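Local coordinates for protein AA9 family lytic polysaccharide monooxygenase cel61B (PDB 2VTC) that depolymerises crystalline and amorphous polysaccharides such as cellulose by copper-dependent oxidation of glycosidic bonds, using a reductant and O2 or H2O2, at residues 26-31 with 89-94; 39-44 with 55-60; 117-122 with 168-173; 132-137 with 175-180; 145-150 with 233-238. All coordinates share one frame; numbering follows the deposited sequence.

From the N terminus, contact 1 closes the first loop by laying strand 22-28 of the four-stranded sheet on strand 89-92 of the larger mixed sheet. Nested inside it, contact 2 folds the loop at 55-60 back on helix 38-47. After contact 1 is closed, contacts 3, 4 and 5 open in turn and all cross one another, since their segments alternate along the chain. Contacts 3 and 4 share strand 172-182 and meet directly, V118 O lying 2.8 Å from V175 N. W56 of contact 2 also packs on V175 and L132 of contact 4. Contact 5 ties the C-terminal loop to the turn leading into strand 148-149, at the far side of the molecule from contacts 2 and 3.

Contact 1: 26-31 with 89-94; sequences FTINGQ and ATAAAG
The ring of F26 meets A89 with its edge: A89 CB sits near the ring plane, 4.0 Å from F26 CZ. F26 CG lies between the backbone N and the carbonyl carbon (chi1 59°), and from there the ring extends towards strand 89-92. Around the ring, V199, I97, N33 and A54 also touch F26.

Two residues on, I28 uses both of its branches. CG2, placed anti to the backbone N, presses on A91 CB at 3.4 Å, closer than two such carbons usually come. The longer branch runs beside the backbone N and is nearly straight at chi2 (164°). It carries I28 CD1 to 3.9 Å from A89 CB. The backbone atom T90 O is 3.6 Å from I28 CD1. With an alanine here both branches would be gone, and the methyls of A89 and A91 would probably face a gap between the strands.

No hydrogen bond spans the two segments; they meet through apolar side-chain packing. Right after I28 the chain reverses in a type I' turn from I28 to Q31, which leads into strand 31-34.

The axes of strands 26-28 and 89-92 are 8.5 Å apart and 39° off parallel. This is face-to-face packing of the two sheets of the β-sandwich: strand 26-28 pairs with strands 31-34 and 96-102, while strand 89-92 runs parallel beside strand 193-204.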
# COMPACT_ATOMS: atom_id res chain seq x y z
N PHE A 26 -5.79 8.74 7.05
CA PHE A 26 -5.17 7.76 7.93
C PHE A 26 -4.88 8.43 9.26
O PHE A 26 -4.79 9.68 9.34
CB PHE A 26 -3.89 7.16 7.28
CG PHE A 26 -2.82 8.18 6.92
CD1 PHE A 26 -1.72 8.36 7.75
CD2 PHE A 26 -2.93 8.94 5.74
CE1 PHE A 26 -0.72 9.32 7.42
CE2 PHE A 26 -1.93 9.90 5.41
CZ PHE A 26 -0.83 10.07 6.25
N THR A 27 -4.74 7.61 10.30
CA THR A 27 -4.40 8.08 11.63
C THR A 27 -3.04 7.57 12.07
O THR A 27 -2.62 6.48 11.69
CB THR A 27 -5.46 7.71 12.72
OG1 THR A 27 -5.53 6.28 12.87
CG2 THR A 27 -6.81 8.29 12.38
N ILE A 28 -2.35 8.40 12.84
CA ILE A 28 -1.11 8.00 13.49
C ILE A 28 -1.29 8.22 14.99
O ILE A 28 -1.58 9.34 15.41
CB ILE A 28 0.09 8.83 12.96
CG1 ILE A 28 0.28 8.60 11.44
CG2 ILE A 28 1.36 8.45 13.72
CD1 ILE A 28 1.17 9.63 10.74
N ASN A 29 -1.15 7.15 15.77
CA ASN A 29 -1.51 7.18 17.20
C ASN A 29 -2.82 7.94 17.44
O ASN A 29 -2.92 8.78 18.34
CB ASN A 29 -0.37 7.74 18.06
CG ASN A 29 0.94 7.04 17.80
OD1 ASN A 29 1.03 5.80 17.84
ND2 ASN A 29 1.98 7.82 17.51
N GLY A 30 -3.82 7.64 16.62
CA GLY A 30 -5.14 8.26 16.74
C GLY A 30 -5.33 9.57 16.01
O GLY A 30 -6.46 9.96 15.73
N GLN A 31 -4.22 10.25 15.67
CA GLN A 31 -4.27 11.60 15.10
C GLN A 31 -4.55 11.62 13.60
O GLN A 31 -3.86 10.95 12.83
CB GLN A 31 -2.95 12.34 15.41
CG GLN A 31 -2.46 12.22 16.88
CD GLN A 31 -3.40 12.89 17.89
OE1 GLN A 31 -3.77 14.06 17.74
NE2 GLN A 31 -3.78 12.14 18.94
N ALA A 89 3.67 13.50 6.49
CA ALA A 89 3.22 13.27 7.86
C ALA A 89 4.44 12.87 8.70
O ALA A 89 5.57 12.82 8.18
CB ALA A 89 2.15 12.17 7.89
N THR A 90 4.22 12.63 9.99
CA THR A 90 5.32 12.22 10.86
C THR A 90 4.84 11.34 12.01
O THR A 90 3.69 11.46 12.46
CB THR A 90 6.11 13.46 11.43
OG1 THR A 90 7.30 13.02 12.11
CG2 THR A 90 5.25 14.27 12.36
N ALA A 91 5.72 10.45 12.48
CA ALA A 91 5.33 9.43 13.44
C ALA A 91 6.55 8.90 14.16
O ALA A 91 7.62 8.75 13.56
CB ALA A 91 4.61 8.27 12.72
N ALA A 92 6.41 8.64 15.45
CA ALA A 92 7.47 7.96 16.21
C ALA A 92 7.54 6.48 15.83
O ALA A 92 6.50 5.85 15.58
CB ALA A 92 7.23 8.12 17.72
N ALA A 93 8.75 5.93 15.76
CA ALA A 93 8.90 4.50 15.53
C ALA A 93 8.10 3.76 16.60
O ALA A 93 8.09 4.18 17.76
CB ALA A 93 10.37 4.09 15.56
N GLY A 94 7.41 2.69 16.19
CA GLY A 94 6.52 1.95 17.08
C GLY A 94 5.08 2.42 17.03
O GLY A 94 4.20 1.76 17.59

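Contact 2: 39-44 with 55-60; sequences DYYYQK and GWYAED
Y57 OH, which also lies against the ring of Y41 across the contact, donates a short 2.5 Å hydrogen bond to E59 OE2. The acceptor uses its anti lone pair, the one turned away from E59 OE1, and it lies in the plane of the Y57 ring. E59 OE1 takes a second bond, from N81 ND2, so the carboxylate is held at both oxygens.

Helix 38-47 packs on this tyrosine-glutamate pair through Y41 and K44. Y41 has CG anti to its backbone N (chi1 167°), which swings the ring over to the loop. There Y41 CD1 comes to 3.4 Å from Y57 OH, and the two tyrosine side chains run obliquely past one another. Y41 CE1 meets E59 CG at 3.9 Å, with E59 OE2 in the plane of the Y41 ring and the carboxylate turned 85° against it. One helical turn on, K44 crosses Y57 at about a right angle, its CD 3.7 Å from Y57 CE1. K44 NZ stays 6.0 Å from E59 OE2, too far for a salt bridge, leaving probably at most a weak long-range attraction.

Y57 is also met by the ring of F36. Helix and loop belong to the long excursion between strands 31-34 and 89-92, a helix-bearing insertion on the β-sandwich core consistent with AA9 enzymes; the side chain of A58 is about 11 Å from that of the copper ligand Y195.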
# COMPACT_ATOMS: atom_id res chain seq x y z
N ASP A 39 -11.22 13.95 -5.66
CA ASP A 39 -11.63 15.35 -5.87
C ASP A 39 -10.45 16.28 -6.20
O ASP A 39 -10.59 17.19 -7.02
CB ASP A 39 -12.39 15.90 -4.66
CG ASP A 39 -13.83 15.40 -4.61
OD1 ASP A 39 -14.29 14.78 -5.60
OD2 ASP A 39 -14.51 15.61 -3.57
N TYR A 40 -9.31 16.02 -5.58
CA TYR A 40 -8.08 16.78 -5.83
C TYR A 40 -7.55 16.63 -7.25
O TYR A 40 -6.95 17.57 -7.80
CB TYR A 40 -6.98 16.38 -4.85
CG TYR A 40 -7.29 16.57 -3.37
CD1 TYR A 40 -8.35 17.38 -2.92
CD2 TYR A 40 -6.47 15.97 -2.41
CE1 TYR A 40 -8.60 17.54 -1.56
CE2 TYR A 40 -6.71 16.12 -1.07
CZ TYR A 40 -7.77 16.91 -0.63
OH TYR A 40 -7.98 17.05 0.72
N TYR A 41 -7.73 15.45 -7.86
CA TYR A 41 -7.33 15.27 -9.24
C TYR A 41 -8.10 16.24 -10.13
O TYR A 41 -7.54 16.81 -11.07
CB TYR A 41 -7.54 13.82 -9.73
CG TYR A 41 -7.43 13.70 -11.23
CD1 TYR A 41 -6.20 13.50 -11.85
CD2 TYR A 41 -8.56 13.84 -12.05
CE1 TYR A 41 -6.09 13.42 -13.21
CE2 TYR A 41 -8.46 13.77 -13.45
CZ TYR A 41 -7.22 13.56 -14.02
OH TYR A 41 -7.08 13.47 -15.39
N TYR A 42 -9.39 16.40 -9.84
CA TYR A 42 -10.26 17.25 -10.64
C TYR A 42 -10.01 18.73 -10.35
O TYR A 42 -10.02 19.55 -11.27
CB TYR A 42 -11.73 16.82 -10.52
CG TYR A 42 -12.00 15.52 -11.24
CD1 TYR A 42 -12.02 15.47 -12.64
CD2 TYR A 42 -12.20 14.32 -10.54
CE1 TYR A 42 -12.24 14.27 -13.32
CE2 TYR A 42 -12.43 13.11 -11.22
CZ TYR A 42 -12.44 13.09 -12.61
OH TYR A 42 -12.66 11.91 -13.30
N GLN A 43 -9.73 19.06 -9.08
CA GLN A 43 -9.23 20.39 -8.71
C GLN A 43 -8.04 20.76 -9.60
O GLN A 43 -8.01 21.85 -10.18
CB GLN A 43 -8.78 20.43 -7.25
CG GLN A 43 -9.86 20.77 -6.22
CD GLN A 43 -9.27 21.41 -4.97
OE1 GLN A 43 -8.54 22.41 -5.04
NE2 GLN A 43 -9.59 20.85 -3.81
N LYS A 44 -7.07 19.86 -9.70
CA LYS A 44 -5.87 20.12 -10.48
C LYS A 44 -6.17 20.32 -11.97
O LYS A 44 -5.59 21.20 -12.61
CB LYS A 44 -4.81 19.02 -10.27
CG LYS A 44 -3.48 19.34 -10.94
CD LYS A 44 -2.43 18.28 -10.71
CE LYS A 44 -1.05 18.76 -11.16
NZ LYS A 44 -0.90 18.70 -12.63
N GLY A 55 -0.56 12.00 1.20
CA GLY A 55 -0.88 10.91 0.26
C GLY A 55 -0.42 11.27 -1.14
O GLY A 55 -0.52 12.44 -1.55
N TRP A 56 0.06 10.28 -1.89
CA TRP A 56 0.54 10.51 -3.25
C TRP A 56 -0.59 10.86 -4.22
O TRP A 56 -1.69 10.28 -4.17
CB TRP A 56 1.36 9.32 -3.75
CG TRP A 56 2.75 9.24 -3.17
CD1 TRP A 56 3.11 9.46 -1.88
CD2 TRP A 56 3.96 8.88 -3.87
NE1 TRP A 56 4.49 9.27 -1.72
CE2 TRP A 56 5.02 8.93 -2.93
CE3 TRP A 56 4.25 8.56 -5.22
CZ2 TRP A 56 6.35 8.66 -3.29
CZ3 TRP A 56 5.59 8.29 -5.58
CH2 TRP A 56 6.62 8.33 -4.59
N TYR A 57 -0.32 11.80 -5.12
CA TYR A 57 -1.17 12.00 -6.28
C TYR A 57 -1.17 10.76 -7.19
O TYR A 57 -0.12 10.14 -7.44
CB TYR A 57 -0.66 13.26 -7.02
CG TYR A 57 -1.29 13.57 -8.36
CD1 TYR A 57 -2.35 14.48 -8.45
CD2 TYR A 57 -0.79 13.00 -9.54
CE1 TYR A 57 -2.91 14.79 -9.69
CE2 TYR A 57 -1.33 13.31 -10.78
CZ TYR A 57 -2.40 14.20 -10.84
OH TYR A 57 -2.95 14.49 -12.05
N ALA A 58 -2.34 10.39 -7.71
CA ALA A 58 -2.45 9.29 -8.66
C ALA A 58 -3.63 9.51 -9.61
O ALA A 58 -4.55 10.25 -9.29
CB ALA A 58 -2.56 7.93 -7.93
N GLU A 59 -3.59 8.89 -10.79
CA GLU A 59 -4.55 9.25 -11.83
C GLU A 59 -5.47 8.12 -12.28
O GLU A 59 -5.90 8.11 -13.44
CB GLU A 59 -3.81 9.80 -13.07
CG GLU A 59 -3.00 11.08 -12.79
CD GLU A 59 -2.47 11.76 -14.03
OE1 GLU A 59 -2.29 11.12 -15.08
OE2 GLU A 59 -2.21 12.97 -13.94
N ASP A 60 -5.72 7.14 -11.40
CA ASP A 60 -6.76 6.13 -11.71
C ASP A 60 -8.14 6.65 -11.26
O ASP A 60 -8.48 6.65 -10.07
CB ASP A 60 -6.43 4.77 -11.09
CG ASP A 60 -7.32 3.66 -11.64
OD1 ASP A 60 -8.56 3.89 -11.68
OD2 ASP A 60 -6.77 2.60 -12.03

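Contact 3: 117-122 with 168-173; sequences VVECSG and SLRPGN
C120 and N173 make the close part of this contact, E119 and R170 the watery one. C120 N gives a nearly straight hydrogen bond to N173 O, 2.9 Å long, and the same oxygen is flanked by the side chain of E119, whose CG is 3.5 Å from it. Between these two segments this is the one backbone bond, next to the V118-V175 pairing. C120 is fixed further by its disulfide to C124.

Towards solvent the fit loosens. N173 ND2 makes a long hydrogen bond to G122 O at 3.3 Å, arriving from above the carbonyl plane and not along a lone pair. E119 has CG anti to its backbone N (chi1 -168°) and an extended chain, so the carboxylate is carried out to the guanidinium group of R170. They form a long salt bridge, E119 OE1 to R170 NH2 at 3.5 Å, with their planes 87° apart. Water 1 fills in, donating to E119 OE1 and accepting from R170 NE. Water 3 donates to E119 OE2 and to P171 O, while water 2 accepts from N173 N.

Such a pair is likely to be softened by solvent, the E119 carboxylate probably being kept charged by both the arginine and the waters.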
# COMPACT_ATOMS: atom_id res chain seq x y z
N VAL A 117 7.78 -0.38 3.36
CA VAL A 117 8.39 0.94 3.63
C VAL A 117 9.68 1.10 2.82
O VAL A 117 10.34 0.13 2.52
CB VAL A 117 8.63 1.15 5.14
CG1 VAL A 117 9.62 0.15 5.69
CG2 VAL A 117 9.03 2.61 5.47
N VAL A 118 9.95 2.34 2.41
CA VAL A 118 11.19 2.68 1.72
C VAL A 118 11.71 4.01 2.27
O VAL A 118 10.94 4.93 2.59
CB VAL A 118 10.95 2.85 0.21
CG1 VAL A 118 10.18 4.10 -0.04
CG2 VAL A 118 12.26 2.94 -0.52
N GLU A 119 13.04 4.13 2.35
CA GLU A 119 13.66 5.41 2.72
C GLU A 119 13.89 6.31 1.50
O GLU A 119 14.14 5.84 0.39
CB GLU A 119 14.96 5.16 3.49
CG GLU A 119 15.50 6.45 4.15
CD GLU A 119 16.81 6.25 4.93
OE1 GLU A 119 17.27 5.10 5.08
OE2 GLU A 119 17.35 7.29 5.38
N CYS A 120 13.84 7.63 1.72
CA CYS A 120 14.11 8.61 0.68
C CYS A 120 15.47 9.23 0.88
O CYS A 120 15.85 9.50 2.03
CB CYS A 120 13.08 9.73 0.70
SG CYS A 120 11.37 9.12 0.42
N SER A 121 16.17 9.44 -0.22
CA SER A 121 17.38 10.28 -0.21
C SER A 121 16.86 11.70 -0.37
O SER A 121 16.31 12.04 -1.40
CB SER A 121 18.28 9.93 -1.38
OG SER A 121 19.39 10.83 -1.39
N GLY A 122 17.06 12.54 0.64
CA GLY A 122 16.44 13.86 0.65
C GLY A 122 14.98 13.76 1.05
O GLY A 122 14.57 12.76 1.63
N SER A 168 12.25 -0.41 16.01
CA SER A 168 13.70 -0.28 15.80
C SER A 168 14.08 0.63 14.63
O SER A 168 15.26 0.91 14.42
CB SER A 168 14.29 -1.67 15.58
OG SER A 168 13.71 -2.29 14.44
N LEU A 169 13.09 1.08 13.87
CA LEU A 169 13.39 1.84 12.65
C LEU A 169 13.95 3.22 12.98
O LEU A 169 13.32 3.98 13.71
CB LEU A 169 12.15 1.97 11.77
CG LEU A 169 12.38 2.63 10.41
CD1 LEU A 169 13.43 1.86 9.53
CD2 LEU A 169 11.04 2.80 9.69
N ARG A 170 15.13 3.53 12.44
CA ARG A 170 15.84 4.76 12.74
C ARG A 170 15.11 5.96 12.12
O ARG A 170 14.42 5.80 11.10
CB ARG A 170 17.30 4.69 12.26
CG ARG A 170 17.50 4.79 10.76
CD ARG A 170 18.95 4.73 10.38
NE ARG A 170 19.09 4.71 8.93
CZ ARG A 170 20.24 4.84 8.27
NH1 ARG A 170 21.39 5.01 8.92
NH2 ARG A 170 20.25 4.80 6.94
N PRO A 171 15.23 7.15 12.74
CA PRO A 171 14.64 8.35 12.13
C PRO A 171 15.06 8.59 10.67
O PRO A 171 16.19 8.26 10.27
CB PRO A 171 15.14 9.49 13.04
CG PRO A 171 15.43 8.84 14.32
CD PRO A 171 15.91 7.46 14.01
N GLY A 172 14.16 9.18 9.89
CA GLY A 172 14.39 9.35 8.47
C GLY A 172 13.13 9.76 7.74
O GLY A 172 12.05 9.86 8.34
N ASN A 173 13.29 10.04 6.46
CA ASN A 173 12.15 10.35 5.60
C ASN A 173 11.77 9.07 4.86
O ASN A 173 12.60 8.49 4.15
CB ASN A 173 12.51 11.44 4.60
CG ASN A 173 12.76 12.79 5.26
OD1 ASN A 173 12.10 13.17 6.23
ND2 ASN A 173 13.72 13.52 4.70
O HOH W 1 16.69 3.58 7.37
O HOH W 2 15.98 9.77 5.44
O HOH W 3 17.97 7.52 8.05
O HOH W 4 16.28 11.87 3.67

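Contact 4: 132-137 with 175-180; sequences LRWVKI and VFRHEL
Strand 133-137, carrying W134 and I137, crosses strand 175-180 at -60°, the two axes approaching to 8.6 Å. W134 and R177 carry the contact. R177 is extended, with CG anti to the backbone N (chi1 178°), and lays its aliphatic chain over one face of the indole. R177 CB makes a CH-pi contact, 3.9 Å from the centroid of the six-membered ring, and R177 CD sits above the ring system. At the indole edge W134 CZ3 is 3.4 Å from V175 O, and W134 CH2 meets V175 CG1 at 3.8 Å.

The two strands flank strand 113-119 in the curled mixed sheet of the β-sandwich, which is why no backbone bond joins them directly. At the far end I137 CD1 touches the edge of the F176 ring, 3.7 Å from CE1. The guanidinium of R177 grips E179 end-on: NH1 bonds OE1 at 2.8 Å and NH2 bonds OE2, both from above the carboxylate plane. R177 NE and NH2 also donate to the carbonyls of V77 and I76.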
# COMPACT_ATOMS: atom_id res chain seq x y z
N LEU A 132 13.15 4.01 -5.39
CA LEU A 132 12.75 3.53 -4.06
C LEU A 132 12.91 2.01 -3.96
O LEU A 132 12.64 1.28 -4.93
CB LEU A 132 11.31 3.94 -3.74
CG LEU A 132 11.07 5.44 -3.53
CD1 LEU A 132 9.59 5.74 -3.40
CD2 LEU A 132 11.84 5.96 -2.29
N ARG A 133 13.38 1.55 -2.80
CA ARG A 133 13.57 0.11 -2.55
C ARG A 133 12.77 -0.28 -1.33
O ARG A 133 12.89 0.32 -0.27
CB ARG A 133 15.06 -0.26 -2.38
CG ARG A 133 15.96 0.20 -3.56
CD ARG A 133 17.45 -0.18 -3.37
NE ARG A 133 17.56 -1.62 -3.23
CZ ARG A 133 17.75 -2.46 -4.25
NH1 ARG A 133 17.94 -1.98 -5.48
NH2 ARG A 133 17.77 -3.77 -4.03
N TRP A 134 11.90 -1.29 -1.47
CA TRP A 134 10.87 -1.55 -0.49
C TRP A 134 11.17 -2.73 0.42
O TRP A 134 11.71 -3.74 -0.02
CB TRP A 134 9.57 -1.85 -1.26
CG TRP A 134 9.20 -0.69 -2.11
CD1 TRP A 134 9.46 -0.53 -3.45
CD2 TRP A 134 8.53 0.50 -1.69
NE1 TRP A 134 9.00 0.68 -3.89
CE2 TRP A 134 8.40 1.34 -2.84
CE3 TRP A 134 8.04 0.96 -0.45
CZ2 TRP A 134 7.80 2.60 -2.79
CZ3 TRP A 134 7.43 2.23 -0.41
CH2 TRP A 134 7.33 3.03 -1.58
N VAL A 135 10.82 -2.56 1.69
CA VAL A 135 10.97 -3.58 2.70
C VAL A 135 9.60 -3.93 3.28
O VAL A 135 8.90 -3.06 3.74
CB VAL A 135 11.92 -3.07 3.82
CG1 VAL A 135 12.02 -4.05 4.96
CG2 VAL A 135 13.32 -2.80 3.23
N LYS A 136 9.23 -5.22 3.24
CA LYS A 136 7.91 -5.63 3.77
C LYS A 136 7.86 -5.52 5.30
O LYS A 136 8.72 -6.09 5.98
CB LYS A 136 7.60 -7.06 3.35
CG LYS A 136 6.18 -7.52 3.74
CD LYS A 136 5.96 -8.99 3.38
CE LYS A 136 5.46 -9.17 1.94
NZ LYS A 136 5.46 -10.61 1.51
N ILE A 137 6.87 -4.80 5.82
CA ILE A 137 6.71 -4.65 7.28
C ILE A 137 5.39 -5.21 7.83
O ILE A 137 5.20 -5.26 9.05
CB ILE A 137 6.91 -3.17 7.74
CG1 ILE A 137 5.85 -2.24 7.12
CG2 ILE A 137 8.34 -2.72 7.44
CD1 ILE A 137 5.61 -0.95 7.87
N VAL A 175 8.57 6.49 2.79
CA VAL A 175 7.30 6.30 2.12
C VAL A 175 6.77 4.94 2.56
O VAL A 175 7.52 3.94 2.58
CB VAL A 175 7.46 6.32 0.58
CG1 VAL A 175 6.10 6.26 -0.11
CG2 VAL A 175 8.14 7.63 0.12
N PHE A 176 5.48 4.90 2.87
CA PHE A 176 4.80 3.64 3.20
C PHE A 176 3.87 3.26 2.05
O PHE A 176 3.09 4.09 1.58
CB PHE A 176 4.02 3.78 4.50
CG PHE A 176 4.89 3.82 5.70
CD1 PHE A 176 5.11 2.69 6.47
CD2 PHE A 176 5.56 5.00 6.01
CE1 PHE A 176 5.95 2.73 7.58
CE2 PHE A 176 6.44 5.05 7.11
CZ PHE A 176 6.63 3.91 7.91
N ARG A 177 3.99 2.02 1.57
CA ARG A 177 3.22 1.53 0.42
C ARG A 177 2.31 0.42 0.92
O ARG A 177 2.78 -0.68 1.21
CB ARG A 177 4.17 1.04 -0.68
CG ARG A 177 3.55 0.44 -1.94
CD ARG A 177 4.67 -0.14 -2.81
NE ARG A 177 4.10 -0.68 -4.04
CZ ARG A 177 3.50 -1.88 -4.12
NH1 ARG A 177 3.43 -2.69 -3.04
NH2 ARG A 177 2.97 -2.26 -5.29
N HIS A 178 1.02 0.76 1.04
CA HIS A 178 -0.01 -0.11 1.62
C HIS A 178 -0.83 -0.70 0.46
O HIS A 178 -1.30 0.06 -0.40
CB HIS A 178 -0.89 0.73 2.54
CG HIS A 178 -2.05 -0.02 3.15
ND1 HIS A 178 -1.88 -1.14 3.93
CD2 HIS A 178 -3.38 0.23 3.11
CE1 HIS A 178 -3.08 -1.58 4.32
NE2 HIS A 178 -4.00 -0.76 3.84
N GLU A 179 -0.99 -2.04 0.41
CA GLU A 179 -1.50 -2.66 -0.81
C GLU A 179 -2.48 -3.81 -0.58
O GLU A 179 -2.18 -4.72 0.17
CB GLU A 179 -0.34 -3.16 -1.65
CG GLU A 179 -0.72 -3.75 -3.02
CD GLU A 179 0.51 -4.18 -3.78
OE1 GLU A 179 1.48 -4.68 -3.13
OE2 GLU A 179 0.54 -4.03 -5.04
N LEU A 180 -3.61 -3.76 -1.27
CA LEU A 180 -4.58 -4.86 -1.25
C LEU A 180 -4.43 -5.62 -2.54
O LEU A 180 -4.40 -5.03 -3.63
CB LEU A 180 -6.02 -4.33 -1.13
CG LEU A 180 -6.29 -3.26 -0.07
CD1 LEU A 180 -7.76 -2.81 -0.06
CD2 LEU A 180 -5.89 -3.68 1.30

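Contact 5: 145-150 with 233-238; sequences NTQVWA and YTTITS
Two hydrogen bonds, both nearly straight at 178°, tie the side-chain amide of Q147 to the backbone of I236. I236 N donates to Q147 OE1 at 2.8 Å, and Q147 NE2 donates to I236 O over the same length, I236 O lying in the amide plane. The Q147 side chain bends at chi2 (-71°), which turns the amide to pair with both the N and the O of this one residue. Were Q147 a leucine, I236 N and O would probably lose these mates and the loop at 233-238 be left to drift. Q147 NE2 also bonds Y144 O.

A water completes the polar set: water 5 donates to Q147 OE1 at 2.7 Å and to T234 O.

Apolar contact is slight: W149 CZ2 lies 4.1 Å from I236 CD1, the side chains crossing at about a right angle.

W149 is the N-cap residue of helix 150-156 and its ring meets Y239 edge-to-face. The contact thus pins the loop that follows strand 215-216 to the turn leading into strand 148-149, which pairs with strand 133-143.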
# COMPACT_ATOMS: atom_id res chain seq x y z
N ASN A 145 -8.20 -22.04 9.17
CA ASN A 145 -9.30 -22.69 9.91
C ASN A 145 -10.67 -22.09 9.62
O ASN A 145 -11.69 -22.80 9.66
CB ASN A 145 -9.01 -22.72 11.42
CG ASN A 145 -10.07 -23.47 12.20
OD1 ASN A 145 -10.98 -22.85 12.75
ND2 ASN A 145 -9.98 -24.81 12.20
N THR A 146 -10.74 -20.79 9.29
CA THR A 146 -12.01 -20.16 8.96
C THR A 146 -12.21 -19.98 7.44
O THR A 146 -13.35 -19.79 6.99
CB THR A 146 -12.20 -18.78 9.64
OG1 THR A 146 -11.18 -17.88 9.16
CG2 THR A 146 -12.14 -18.88 11.17
N GLN A 147 -11.11 -20.06 6.68
CA GLN A 147 -11.07 -19.74 5.23
C GLN A 147 -11.41 -18.27 4.90
O GLN A 147 -11.80 -17.94 3.76
CB GLN A 147 -11.91 -20.73 4.39
CG GLN A 147 -11.43 -22.18 4.47
CD GLN A 147 -10.12 -22.44 3.74
OE1 GLN A 147 -10.04 -22.31 2.52
NE2 GLN A 147 -9.09 -22.87 4.49
N VAL A 148 -11.24 -17.40 5.90
CA VAL A 148 -11.52 -15.97 5.76
C VAL A 148 -10.24 -15.17 5.51
O VAL A 148 -9.26 -15.30 6.25
CB VAL A 148 -12.26 -15.39 7.00
CG1 VAL A 148 -12.51 -13.90 6.84
CG2 VAL A 148 -13.61 -16.06 7.16
N TRP A 149 -10.29 -14.36 4.46
CA TRP A 149 -9.13 -13.52 4.05
C TRP A 149 -9.01 -12.21 4.81
O TRP A 149 -10.00 -11.64 5.31
CB TRP A 149 -9.25 -13.20 2.56
CG TRP A 149 -8.98 -14.33 1.67
CD1 TRP A 149 -9.91 -15.19 1.10
CD2 TRP A 149 -7.70 -14.77 1.20
NE1 TRP A 149 -9.27 -16.12 0.32
CE2 TRP A 149 -7.92 -15.89 0.36
CE3 TRP A 149 -6.39 -14.33 1.43
CZ2 TRP A 149 -6.86 -16.58 -0.25
CZ3 TRP A 149 -5.34 -15.01 0.80
CH2 TRP A 149 -5.58 -16.10 -0.05
N ALA A 150 -7.78 -11.70 4.87
CA ALA A 150 -7.52 -10.37 5.42
C ALA A 150 -8.46 -9.29 4.86
O ALA A 150 -8.91 -8.42 5.60
CB ALA A 150 -6.05 -9.97 5.19
N TYR A 233 -11.41 -20.35 -5.07
CA TYR A 233 -12.75 -20.91 -4.91
C TYR A 233 -12.70 -22.40 -4.57
O TYR A 233 -13.51 -23.19 -5.05
CB TYR A 233 -13.58 -20.66 -6.18
CG TYR A 233 -13.75 -19.19 -6.48
CD1 TYR A 233 -14.28 -18.33 -5.52
CD2 TYR A 233 -13.38 -18.65 -7.71
CE1 TYR A 233 -14.44 -16.97 -5.77
CE2 TYR A 233 -13.54 -17.28 -7.98
CZ TYR A 233 -14.08 -16.45 -7.00
OH TYR A 233 -14.27 -15.10 -7.21
N THR A 234 -11.71 -22.75 -3.77
CA THR A 234 -11.55 -24.10 -3.26
C THR A 234 -10.93 -23.99 -1.87
O THR A 234 -10.33 -22.95 -1.55
CB THR A 234 -10.70 -24.98 -4.19
OG1 THR A 234 -10.70 -26.33 -3.72
CG2 THR A 234 -9.25 -24.45 -4.28
N THR A 235 -11.08 -25.02 -1.03
CA THR A 235 -10.46 -25.02 0.29
C THR A 235 -8.94 -24.89 0.18
O THR A 235 -8.30 -25.63 -0.57
CB THR A 235 -10.88 -26.30 1.10
OG1 THR A 235 -12.31 -26.34 1.18
CG2 THR A 235 -10.32 -26.28 2.49
N ILE A 236 -8.36 -23.93 0.90
CA ILE A 236 -6.92 -23.68 0.85
C ILE A 236 -6.27 -24.05 2.18
O ILE A 236 -6.69 -23.56 3.23
CB ILE A 236 -6.63 -22.18 0.47
CG1 ILE A 236 -7.08 -21.95 -0.98
CG2 ILE A 236 -5.16 -21.81 0.68
CD1 ILE A 236 -7.28 -20.49 -1.34
N THR A 237 -5.26 -24.91 2.11
CA THR A 237 -4.56 -25.36 3.32
C THR A 237 -3.17 -24.76 3.45
O THR A 237 -2.58 -24.78 4.54
CB THR A 237 -4.46 -26.90 3.38
OG1 THR A 237 -3.84 -27.39 2.18
CG2 THR A 237 -5.86 -27.50 3.49
N SER A 238 -2.67 -24.21 2.34
CA SER A 238 -1.37 -23.57 2.30
C SER A 238 -1.40 -22.42 1.28
O SER A 238 -1.82 -22.62 0.14
CB SER A 238 -0.32 -24.60 1.89
OG SER A 238 0.97 -24.08 1.97
O HOH W 5 -10.75 -20.89 0.38